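Local coordinates for spindle pole body-associated protein VIK1 (Candida glabrata, PDB 4GKP), which is a noncatalytic, kinesin-like partner of the motor protein Kar3, and probably binds microtubules through the C-terminal motor homology domain described here, at residues R79-N84 / D241-F246; V113-Y118 / S156-L161; S186-F191 / I201-I206. All coordinates share one frame; numbering follows the deposited sequence.

Contact 1: residues R79-N84 / D241-F246; sequences RRENFN and DTKSAF
Lys243 and Glu81 meet in a salt bridge, with NZ of Lys243 3.0 Å from OE1 of Glu81 on the syn side of the carboxylate. CD of Lys243 already lies 3.1 Å from OE1 of Glu81, and the bend at the third torsion (chi3 98°) then turns CE and NZ so that NZ reaches the same oxygen. The other oxygen, OE2 of Glu81, takes NH2 of Arg79 at 2.9 Å from above the carboxylate plane. One carboxylate thus joins two cations.

Two backbone bonds tie the segments. Lys243 N donates to Asn82 O at 3.0 Å, and Asn84 N donates to Lys243 O at 2.8 Å. They frame a single bridge between Phe83 and Lys243, where strand 83-88 of the kinesin-like central sheet begins beside the loop that leads from helix 230-241 into strand 246-250.

The amide of Asn84 adds side-chain bonds. Its CG sits between the backbone N and the carbonyl carbon (chi1 73°), which swings the amide over the loop. ND2 of Asn84 donates to Ser244 OG at 3.0 Å and to Thr242 OG1 at 2.7 Å, both in the amide plane, so the group is held flat. OD1 of Asn84 receives a weak bond from Ala245 N. Thr242 OG1 also bonds Ile238 O in helix 230-241.

A water links Asn82 ND2 to Asp241 O. OD1 of Asn82 accepts from Asp202 N in the neighbouring strand.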
loop_
_atom_site.group_PDB
_atom_site.type_symbol
_atom_site.label_atom_id
_atom_site.label_comp_id
_atom_site.label_asym_id
_atom_site.label_seq_id
_atom_site.Cartn_x
_atom_site.Cartn_y
_atom_site.Cartn_z
ATOM N N ARG A 79 -18.604 -2.663 2.348
ATOM C CA ARG A 79 -18.824 -2.456 3.773
ATOM C C ARG A 79 -18.594 -1.031 4.270
ATOM O O ARG A 79 -18.748 -0.796 5.455
ATOM C CB ARG A 79 -17.943 -3.394 4.584
ATOM C CG ARG A 79 -18.557 -4.755 4.809
ATOM C CD ARG A 79 -17.604 -5.656 5.565
ATOM N NE ARG A 79 -17.313 -5.182 6.915
ATOM C CZ ARG A 79 -18.153 -5.251 7.944
ATOM N NH1 ARG A 79 -19.383 -5.762 7.813
ATOM N NH2 ARG A 79 -17.759 -4.792 9.113
ATOM N N ARG A 80 -18.224 -0.092 3.395
ATOM C CA ARG A 80 -17.992 1.311 3.799
ATOM C C ARG A 80 -16.995 1.484 4.951
ATOM O O ARG A 80 -17.179 2.328 5.827
ATOM C CB ARG A 80 -19.314 2.003 4.151
ATOM C CG ARG A 80 -20.372 1.899 3.065
ATOM C CD ARG A 80 -21.720 2.321 3.627
ATOM N NE ARG A 80 -22.750 2.441 2.592
ATOM C CZ ARG A 80 -22.766 3.360 1.626
ATOM N NH1 ARG A 80 -21.781 4.252 1.510
ATOM N NH2 ARG A 80 -23.765 3.369 0.751
ATOM N N GLU A 81 -15.949 0.672 4.957
ATOM C CA GLU A 81 -14.955 0.730 6.009
ATOM C C GLU A 81 -13.729 1.425 5.446
ATOM O O GLU A 81 -13.301 1.116 4.330
ATOM C CB GLU A 81 -14.546 -0.675 6.461
ATOM C CG GLU A 81 -15.660 -1.526 7.036
ATOM C CD GLU A 81 -15.167 -2.910 7.446
ATOM O OE1 GLU A 81 -14.602 -3.629 6.588
ATOM O OE2 GLU A 81 -15.359 -3.289 8.629
ATOM N N ASN A 82 -13.167 2.346 6.221
ATOM C CA ASN A 82 -11.949 3.031 5.837
ATOM C C ASN A 82 -10.807 2.027 5.798
ATOM O O ASN A 82 -10.714 1.124 6.653
ATOM C CB ASN A 82 -11.642 4.168 6.820
ATOM C CG ASN A 82 -12.681 5.271 6.773
ATOM O OD1 ASN A 82 -13.350 5.484 5.761
ATOM N ND2 ASN A 82 -12.819 5.977 7.858
ATOM N N PHE A 83 -9.930 2.161 4.811
ATOM C CA PHE A 83 -8.914 1.124 4.635
ATOM C C PHE A 83 -7.655 1.620 3.978
ATOM O O PHE A 83 -7.573 2.771 3.533
ATOM C CB PHE A 83 -9.477 -0.138 3.917
ATOM C CG PHE A 83 -9.838 0.074 2.477
ATOM C CD1 PHE A 83 -10.836 0.973 2.109
ATOM C CD2 PHE A 83 -9.205 -0.660 1.480
ATOM C CE1 PHE A 83 -11.175 1.154 0.773
ATOM C CE2 PHE A 83 -9.540 -0.489 0.143
ATOM C CZ PHE A 83 -10.530 0.419 -0.214
ATOM N N ASN A 84 -6.668 0.733 3.947
ATOM C CA ASN A 84 -5.362 1.079 3.417
ATOM C C ASN A 84 -4.678 -0.093 2.707
ATOM O O ASN A 84 -5.080 -1.252 2.866
ATOM C CB ASN A 84 -4.480 1.636 4.534
ATOM C CG ASN A 84 -4.019 0.568 5.507
ATOM O OD1 ASN A 84 -3.321 -0.367 5.123
ATOM N ND2 ASN A 84 -4.398 0.705 6.773
ATOM N N ASP A 241 -7.297 3.042 12.967
ATOM C CA ASP A 241 -8.614 3.473 12.502
ATOM C C ASP A 241 -9.022 3.074 11.079
ATOM O O ASP A 241 -10.097 3.470 10.617
ATOM C CB ASP A 241 -8.763 4.974 12.715
ATOM C CG ASP A 241 -8.995 5.318 14.173
ATOM O OD1 ASP A 241 -10.001 4.843 14.743
ATOM O OD2 ASP A 241 -8.172 6.054 14.751
ATOM N N THR A 242 -8.165 2.302 10.400
ATOM C CA THR A 242 -8.459 1.761 9.067
ATOM C C THR A 242 -8.031 0.299 9.039
ATOM O O THR A 242 -7.104 -0.076 9.756
ATOM C CB THR A 242 -7.741 2.541 7.921
ATOM O OG1 THR A 242 -6.347 2.239 7.900
ATOM C CG2 THR A 242 -7.890 4.031 8.072
ATOM N N LYS A 243 -8.720 -0.526 8.244
ATOM C CA LYS A 243 -8.244 -1.881 7.917
ATOM C C LYS A 243 -6.953 -1.822 7.102
ATOM O O LYS A 243 -6.783 -0.949 6.240
ATOM C CB LYS A 243 -9.286 -2.668 7.138
ATOM C CG LYS A 243 -10.470 -3.103 7.973
ATOM C CD LYS A 243 -11.544 -3.752 7.123
ATOM C CE LYS A 243 -11.457 -5.267 7.151
ATOM N NZ LYS A 243 -12.682 -5.903 6.584
ATOM N N SER A 244 -6.052 -2.763 7.395
ATOM C CA SER A 244 -4.701 -2.766 6.861
ATOM C C SER A 244 -4.446 -3.934 5.918
ATOM O O SER A 244 -5.037 -5.006 6.049
ATOM C CB SER A 244 -3.687 -2.780 8.015
ATOM O OG SER A 244 -3.637 -1.518 8.669
ATOM N N ALA A 245 -3.571 -3.704 4.948
ATOM C CA ALA A 245 -3.075 -4.749 4.064
ATOM C C ALA A 245 -1.713 -4.303 3.615
ATOM O O ALA A 245 -1.465 -3.084 3.442
ATOM C CB ALA A 245 -3.988 -4.950 2.854
ATOM N N PHE A 246 -0.841 -5.295 3.411
ATOM C CA PHE A 246 0.556 -5.066 3.130
ATOM C C PHE A 246 1.045 -5.898 1.951
ATOM O O PHE A 246 0.758 -7.099 1.850
ATOM C CB PHE A 246 1.392 -5.394 4.369
ATOM C CG PHE A 246 0.990 -4.630 5.609
ATOM C CD1 PHE A 246 1.508 -3.366 5.862
ATOM C CD2 PHE A 246 0.112 -5.190 6.537
ATOM C CE1 PHE A 246 1.155 -2.672 7.007
ATOM C CE2 PHE A 246 -0.246 -4.493 7.686
ATOM C CZ PHE A 246 0.278 -3.230 7.917
HETATM O O HOH W 1 -10.724 5.856 9.787
#

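Contact 2: residues V113-Y118 / S156-L161; sequences VITLQY and STLITL
An antiparallel strand pair at one side of the central sheet joins residues 113-118 to residues 156-161. Strand 112-121 is a long strand of the kinesin-like motor homology fold, and the short strand 159-160 lies along it. Leu116 and Ile159 are the hydrogen-bonded pair: Leu116 N donates to Ile159 O at 2.7 Å, and Ile159 N returns a bond to Leu116 O at 3.1 Å. Thr115 and Thr160 form the adjoining non-hydrogen-bonded pair. Leu161 N then donates to Ile114 O at 3.0 Å, which extends the link just past the short strand.

Leu161 packs on the Leu116 side of the sheet. Its two methyl branches divide the work. CD1 of Leu161 lies 3.8 Å from CG2 of Ile114, and CD2 of Leu161 lies 3.8 Å from CB of Leu116. The side chains of Leu116 and Leu161 cross at about a right angle. Leu101 and Phe104 of helix 96-107 also touch Leu161, so this leucine ties the edge of the sheet to that helix. Toward the other face, CD2 of Leu158 meets CG2 of Thr115 at 3.8 Å, while OG1 of Thr115 bonds Gln189 OE1 in strand 183-192.

Toward Ser156, polar groups take over. A water accepts from Tyr118 N and also bonds Ser156 OG and Thr157 O. The Gln117 chain runs extended beyond CG, and its CG passes close to Thr157 O. NE2 of Gln117 has a second acceptor in Leu154 O. Its bond to Ser156 O, 2.8 Å long, lies in the plane of the Gln117 amide, with an N-H...O angle of 161°.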
loop_
_atom_site.group_PDB
_atom_site.type_symbol
_atom_site.label_atom_id
_atom_site.label_comp_id
_atom_site.label_asym_id
_atom_site.label_seq_id
_atom_site.Cartn_x
_atom_site.Cartn_y
_atom_site.Cartn_z
ATOM N N VAL A 113 -17.764 8.867 -7.110
ATOM C CA VAL A 113 -16.877 9.993 -7.389
ATOM C C VAL A 113 -15.652 9.786 -6.480
ATOM O O VAL A 113 -15.795 9.560 -5.266
ATOM C CB VAL A 113 -17.576 11.353 -7.140
ATOM C CG1 VAL A 113 -16.569 12.502 -7.009
ATOM C CG2 VAL A 113 -18.592 11.634 -8.246
ATOM N N ILE A 114 -14.458 9.810 -7.071
ATOM C CA ILE A 114 -13.237 9.457 -6.349
ATOM C C ILE A 114 -12.247 10.596 -6.462
ATOM O O ILE A 114 -11.949 11.041 -7.566
ATOM C CB ILE A 114 -12.550 8.181 -6.911
ATOM C CG1 ILE A 114 -13.548 7.032 -7.080
ATOM C CG2 ILE A 114 -11.368 7.771 -6.003
ATOM C CD1 ILE A 114 -13.057 5.876 -7.936
ATOM N N THR A 115 -11.753 11.064 -5.320
ATOM C CA THR A 115 -10.747 12.116 -5.282
ATOM C C THR A 115 -9.388 11.539 -4.901
ATOM O O THR A 115 -9.301 10.471 -4.287
ATOM C CB THR A 115 -11.074 13.220 -4.244
ATOM O OG1 THR A 115 -10.975 12.687 -2.919
ATOM C CG2 THR A 115 -12.457 13.760 -4.439
ATOM N N LEU A 116 -8.328 12.252 -5.263
ATOM C CA LEU A 116 -6.995 11.867 -4.851
ATOM C C LEU A 116 -6.237 13.070 -4.291
ATOM O O LEU A 116 -6.353 14.176 -4.791
ATOM C CB LEU A 116 -6.241 11.235 -6.022
ATOM C CG LEU A 116 -4.738 10.948 -5.874
ATOM C CD1 LEU A 116 -4.497 9.907 -4.782
ATOM C CD2 LEU A 116 -4.109 10.518 -7.203
ATOM N N GLN A 117 -5.507 12.842 -3.212
ATOM C CA GLN A 117 -4.466 13.751 -2.762
ATOM C C GLN A 117 -3.226 12.914 -2.522
ATOM O O GLN A 117 -3.312 11.811 -1.993
ATOM C CB GLN A 117 -4.870 14.429 -1.472
ATOM C CG GLN A 117 -5.988 15.437 -1.635
ATOM C CD GLN A 117 -6.518 15.887 -0.291
ATOM O OE1 GLN A 117 -7.044 15.074 0.489
ATOM N NE2 GLN A 117 -6.336 17.172 0.017
ATOM N N TYR A 118 -2.072 13.446 -2.887
ATOM C CA TYR A 118 -0.849 12.661 -2.905
ATOM C C TYR A 118 0.322 13.458 -2.335
ATOM O O TYR A 118 0.754 14.445 -2.926
ATOM C CB TYR A 118 -0.556 12.255 -4.357
ATOM C CG TYR A 118 0.569 11.259 -4.570
ATOM C CD1 TYR A 118 0.993 10.403 -3.553
ATOM C CD2 TYR A 118 1.165 11.139 -5.818
ATOM C CE1 TYR A 118 1.990 9.480 -3.767
ATOM C CE2 TYR A 118 2.171 10.226 -6.044
ATOM C CZ TYR A 118 2.577 9.401 -5.017
ATOM O OH TYR A 118 3.574 8.491 -5.263
ATOM N N SER A 156 -3.319 19.336 0.859
ATOM C CA SER A 156 -2.685 19.413 -0.445
ATOM C C SER A 156 -3.714 19.376 -1.581
ATOM O O SER A 156 -4.890 19.106 -1.352
ATOM C CB SER A 156 -1.667 18.292 -0.594
ATOM O OG SER A 156 -2.304 17.030 -0.595
ATOM N N THR A 157 -3.244 19.638 -2.797
ATOM C CA THR A 157 -4.036 19.632 -4.015
ATOM C C THR A 157 -4.937 18.389 -4.159
ATOM O O THR A 157 -4.484 17.244 -3.995
ATOM C CB THR A 157 -3.095 19.709 -5.238
ATOM O OG1 THR A 157 -2.128 20.755 -5.028
ATOM C CG2 THR A 157 -3.867 19.945 -6.554
ATOM N N LEU A 158 -6.202 18.623 -4.497
ATOM C CA LEU A 158 -7.150 17.526 -4.662
ATOM C C LEU A 158 -7.588 17.479 -6.116
ATOM O O LEU A 158 -7.864 18.510 -6.713
ATOM C CB LEU A 158 -8.345 17.706 -3.713
ATOM C CG LEU A 158 -9.493 16.678 -3.736
ATOM C CD1 LEU A 158 -10.130 16.525 -2.363
ATOM C CD2 LEU A 158 -10.534 17.051 -4.787
ATOM N N ILE A 159 -7.598 16.287 -6.692
ATOM C CA ILE A 159 -8.159 16.081 -8.011
ATOM C C ILE A 159 -9.191 14.954 -7.937
ATOM O O ILE A 159 -9.185 14.160 -6.992
ATOM C CB ILE A 159 -7.094 15.748 -9.091
ATOM C CG1 ILE A 159 -6.432 14.378 -8.848
ATOM C CG2 ILE A 159 -6.083 16.885 -9.241
ATOM C CD1 ILE A 159 -5.637 13.872 -10.039
ATOM N N THR A 160 -10.077 14.897 -8.921
ATOM C CA THR A 160 -10.856 13.688 -9.140
ATOM C C THR A 160 -10.073 12.837 -10.108
ATOM O O THR A 160 -9.364 13.358 -10.963
ATOM C CB THR A 160 -12.245 13.993 -9.724
ATOM O OG1 THR A 160 -12.094 14.749 -10.939
ATOM C CG2 THR A 160 -13.072 14.796 -8.715
ATOM N N LEU A 161 -10.191 11.529 -9.983
ATOM C CA LEU A 161 -9.382 10.633 -10.802
ATOM C C LEU A 161 -9.565 10.792 -12.313
ATOM O O LEU A 161 -8.629 10.532 -13.077
ATOM C CB LEU A 161 -9.624 9.182 -10.421
ATOM C CG LEU A 161 -9.121 8.697 -9.078
ATOM C CD1 LEU A 161 -9.212 7.180 -9.102
ATOM C CD2 LEU A 161 -7.692 9.150 -8.824
HETATM O O HOH W 2 -1.971 16.308 -3.103
#

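Contact 3: residues S186-F191 / I201-I206; sequences SKFQFF and IDFYFI
Phe188 and Phe203 are paired across a beta hairpin, their side chains side by side and pointing the same way. CD1 of Phe188 lies 3.5 Å from CD2 of Phe203, with the ring planes turned 40° apart. CB of Phe205 comes to the edge of the Phe188 ring. Phe203 O also lies at the edge of this ring, in its plane.

The other face carries Lys187, Gln189, Asp202 and Tyr204. With CG of Lys187 anti to the backbone N (chi1 179°) and the chain extended beyond it, the lysine runs beside the Tyr204 ring, its CG 3.7 Å from CE1 of Tyr204. NZ of Lys187 and OD1 of Asp202 are 4.1 Å apart, too far for a salt bridge. A water bonded to both, and to Gln189 NE2, spans the gap. Lys187 NZ also bonds Ile152 O, and Asp202 OD2 bonds Thr151 OG1.

Six backbone bonds set this register, in antiparallel hydrogen-bonded pairs at Ser186-Phe205, Phe188-Phe203 and Phe190-Ile201. The Phe188 N to Phe203 O bond is nearly straight, at 177°. Phe104 of helix 96-107 meets the Phe188 and Phe190 rings edge-to-face. The hairpin lies within the central sheet, between strands 112-121 and 83-88.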
loop_
_atom_site.group_PDB
_atom_site.type_symbol
_atom_site.label_atom_id
_atom_site.label_comp_id
_atom_site.label_asym_id
_atom_site.label_seq_id
_atom_site.Cartn_x
_atom_site.Cartn_y
_atom_site.Cartn_z
ATOM N N SER A 186 -0.931 8.531 -0.351
ATOM C CA SER A 186 -2.050 8.876 -1.225
ATOM C C SER A 186 -3.336 8.700 -0.435
ATOM O O SER A 186 -3.522 7.684 0.240
ATOM C CB SER A 186 -2.111 7.936 -2.432
ATOM O OG SER A 186 -1.093 8.212 -3.366
ATOM N N LYS A 187 -4.220 9.683 -0.502
ATOM C CA LYS A 187 -5.527 9.542 0.119
ATOM C C LYS A 187 -6.610 9.630 -0.944
ATOM O O LYS A 187 -6.716 10.643 -1.641
ATOM C CB LYS A 187 -5.765 10.607 1.179
ATOM C CG LYS A 187 -7.144 10.481 1.811
ATOM C CD LYS A 187 -7.486 11.670 2.682
ATOM C CE LYS A 187 -8.910 11.551 3.204
ATOM N NZ LYS A 187 -9.161 12.593 4.239
ATOM N N PHE A 188 -7.387 8.560 -1.075
ATOM C CA PHE A 188 -8.490 8.553 -2.013
ATOM C C PHE A 188 -9.769 8.675 -1.192
ATOM O O PHE A 188 -9.931 8.000 -0.184
ATOM C CB PHE A 188 -8.563 7.238 -2.817
ATOM C CG PHE A 188 -7.362 6.941 -3.687
ATOM C CD1 PHE A 188 -6.171 6.445 -3.130
ATOM C CD2 PHE A 188 -7.445 7.058 -5.068
ATOM C CE1 PHE A 188 -5.077 6.120 -3.941
ATOM C CE2 PHE A 188 -6.350 6.740 -5.890
ATOM C CZ PHE A 188 -5.174 6.256 -5.330
ATOM N N GLN A 189 -10.687 9.516 -1.631
ATOM C CA GLN A 189 -12.013 9.518 -1.048
ATOM C C GLN A 189 -12.989 8.941 -2.060
ATOM O O GLN A 189 -13.017 9.373 -3.225
ATOM C CB GLN A 189 -12.448 10.941 -0.683
ATOM C CG GLN A 189 -11.738 11.548 0.521
ATOM C CD GLN A 189 -12.146 12.994 0.734
ATOM O OE1 GLN A 189 -12.026 13.848 -0.175
ATOM N NE2 GLN A 189 -12.658 13.277 1.904
ATOM N N PHE A 190 -13.786 7.979 -1.612
ATOM C CA PHE A 190 -14.853 7.379 -2.429
ATOM C C PHE A 190 -16.191 7.911 -1.950
ATOM O O PHE A 190 -16.557 7.692 -0.783
ATOM C CB PHE A 190 -14.846 5.856 -2.279
ATOM C CG PHE A 190 -13.768 5.163 -3.080
ATOM C CD1 PHE A 190 -12.445 5.152 -2.643
ATOM C CD2 PHE A 190 -14.085 4.486 -4.267
ATOM C CE1 PHE A 190 -11.466 4.491 -3.380
ATOM C CE2 PHE A 190 -13.107 3.839 -5.002
ATOM C CZ PHE A 190 -11.802 3.860 -4.572
ATOM N N PHE A 191 -16.875 8.657 -2.818
ATOM C CA PHE A 191 -18.226 9.158 -2.526
ATOM C C PHE A 191 -19.191 8.269 -3.315
ATOM O O PHE A 191 -19.212 8.307 -4.547
ATOM C CB PHE A 191 -18.378 10.653 -2.897
ATOM C CG PHE A 191 -17.478 11.593 -2.102
ATOM C CD1 PHE A 191 -16.162 11.859 -2.520
ATOM C CD2 PHE A 191 -17.952 12.246 -0.966
ATOM C CE1 PHE A 191 -15.348 12.738 -1.798
ATOM C CE2 PHE A 191 -17.147 13.105 -0.235
ATOM C CZ PHE A 191 -15.842 13.359 -0.653
ATOM N N ILE A 201 -15.645 7.180 1.883
ATOM C CA ILE A 201 -14.840 6.092 2.410
ATOM C C ILE A 201 -13.389 6.407 2.063
ATOM O O ILE A 201 -13.058 6.606 0.887
ATOM C CB ILE A 201 -15.219 4.739 1.773
ATOM C CG1 ILE A 201 -16.755 4.557 1.771
ATOM C CG2 ILE A 201 -14.483 3.611 2.489
ATOM C CD1 ILE A 201 -17.256 3.479 0.849
ATOM N N ASP A 202 -12.530 6.471 3.079
ATOM C CA ASP A 202 -11.120 6.788 2.843
ATOM C C ASP A 202 -10.273 5.542 2.548
ATOM O O ASP A 202 -10.333 4.527 3.268
ATOM C CB ASP A 202 -10.534 7.540 4.043
ATOM C CG ASP A 202 -11.341 8.760 4.408
ATOM O OD1 ASP A 202 -11.747 9.489 3.509
ATOM O OD2 ASP A 202 -11.584 8.994 5.605
ATOM N N PHE A 203 -9.479 5.636 1.494
ATOM C CA PHE A 203 -8.513 4.604 1.189
ATOM C C PHE A 203 -7.145 5.255 1.170
ATOM O O PHE A 203 -6.962 6.267 0.491
ATOM C CB PHE A 203 -8.820 3.924 -0.155
ATOM C CG PHE A 203 -7.696 3.035 -0.675
ATOM C CD1 PHE A 203 -7.320 1.875 0.008
ATOM C CD2 PHE A 203 -7.039 3.340 -1.868
ATOM C CE1 PHE A 203 -6.303 1.054 -0.472
ATOM C CE2 PHE A 203 -6.012 2.521 -2.351
ATOM C CZ PHE A 203 -5.643 1.376 -1.647
ATOM N N TYR A 204 -6.201 4.686 1.923
ATOM C CA TYR A 204 -4.811 5.185 1.954
ATOM C C TYR A 204 -3.874 4.197 1.289
ATOM O O TYR A 204 -3.853 3.004 1.640
ATOM C CB TYR A 204 -4.326 5.440 3.389
ATOM C CG TYR A 204 -5.208 6.376 4.150
ATOM C CD1 TYR A 204 -5.021 7.753 4.068
ATOM C CD2 TYR A 204 -6.267 5.892 4.928
ATOM C CE1 TYR A 204 -5.849 8.629 4.760
ATOM C CE2 TYR A 204 -7.102 6.757 5.619
ATOM C CZ TYR A 204 -6.881 8.123 5.532
ATOM O OH TYR A 204 -7.693 8.983 6.208
ATOM N N PHE A 205 -3.118 4.701 0.324
ATOM C CA PHE A 205 -2.072 3.923 -0.310
ATOM C C PHE A 205 -0.717 4.472 0.099
ATOM O O PHE A 205 -0.350 5.595 -0.244
ATOM C CB PHE A 205 -2.198 3.926 -1.834
ATOM C CG PHE A 205 -1.129 3.132 -2.523
ATOM C CD1 PHE A 205 -0.981 1.760 -2.270
ATOM C CD2 PHE A 205 -0.254 3.744 -3.421
ATOM C CE1 PHE A 205 0.020 1.019 -2.898
ATOM C CE2 PHE A 205 0.732 3.002 -4.067
ATOM C CZ PHE A 205 0.865 1.641 -3.810
ATOM N N ILE A 206 0.026 3.657 0.829
ATOM C CA ILE A 206 1.234 4.121 1.466
ATOM C C ILE A 206 2.427 3.408 0.899
ATOM O O ILE A 206 2.493 2.172 0.903
ATOM C CB ILE A 206 1.122 3.985 2.994
ATOM C CG1 ILE A 206 0.055 4.971 3.501
ATOM C CG2 ILE A 206 2.466 4.279 3.648
ATOM C CD1 ILE A 206 -0.839 4.407 4.579
HETATM O O HOH W 3 1.174 6.687 -2.201
HETATM O O HOH W 4 -12.176 11.970 3.928
#

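All three contacts reach one mixed sheet. Strand 83-88 of contact 1 pairs with strand 201-208 of contact 3, and strand 183-192 of contact 3 pairs with strand 112-121 of contact 2. Contact 3 is therefore the middle piece, with its centre about 9 Å from the centre of each of the others. Contacts 1 and 2 have centres about 18 Å apart and do not touch. Along the chain, contact 1 closes a long loop that contains contact 2 and then contact 3. The sheet thus brings early and late parts of the motor homology domain together. Helix 96-107 packs against parts of both contact 2 and contact 3.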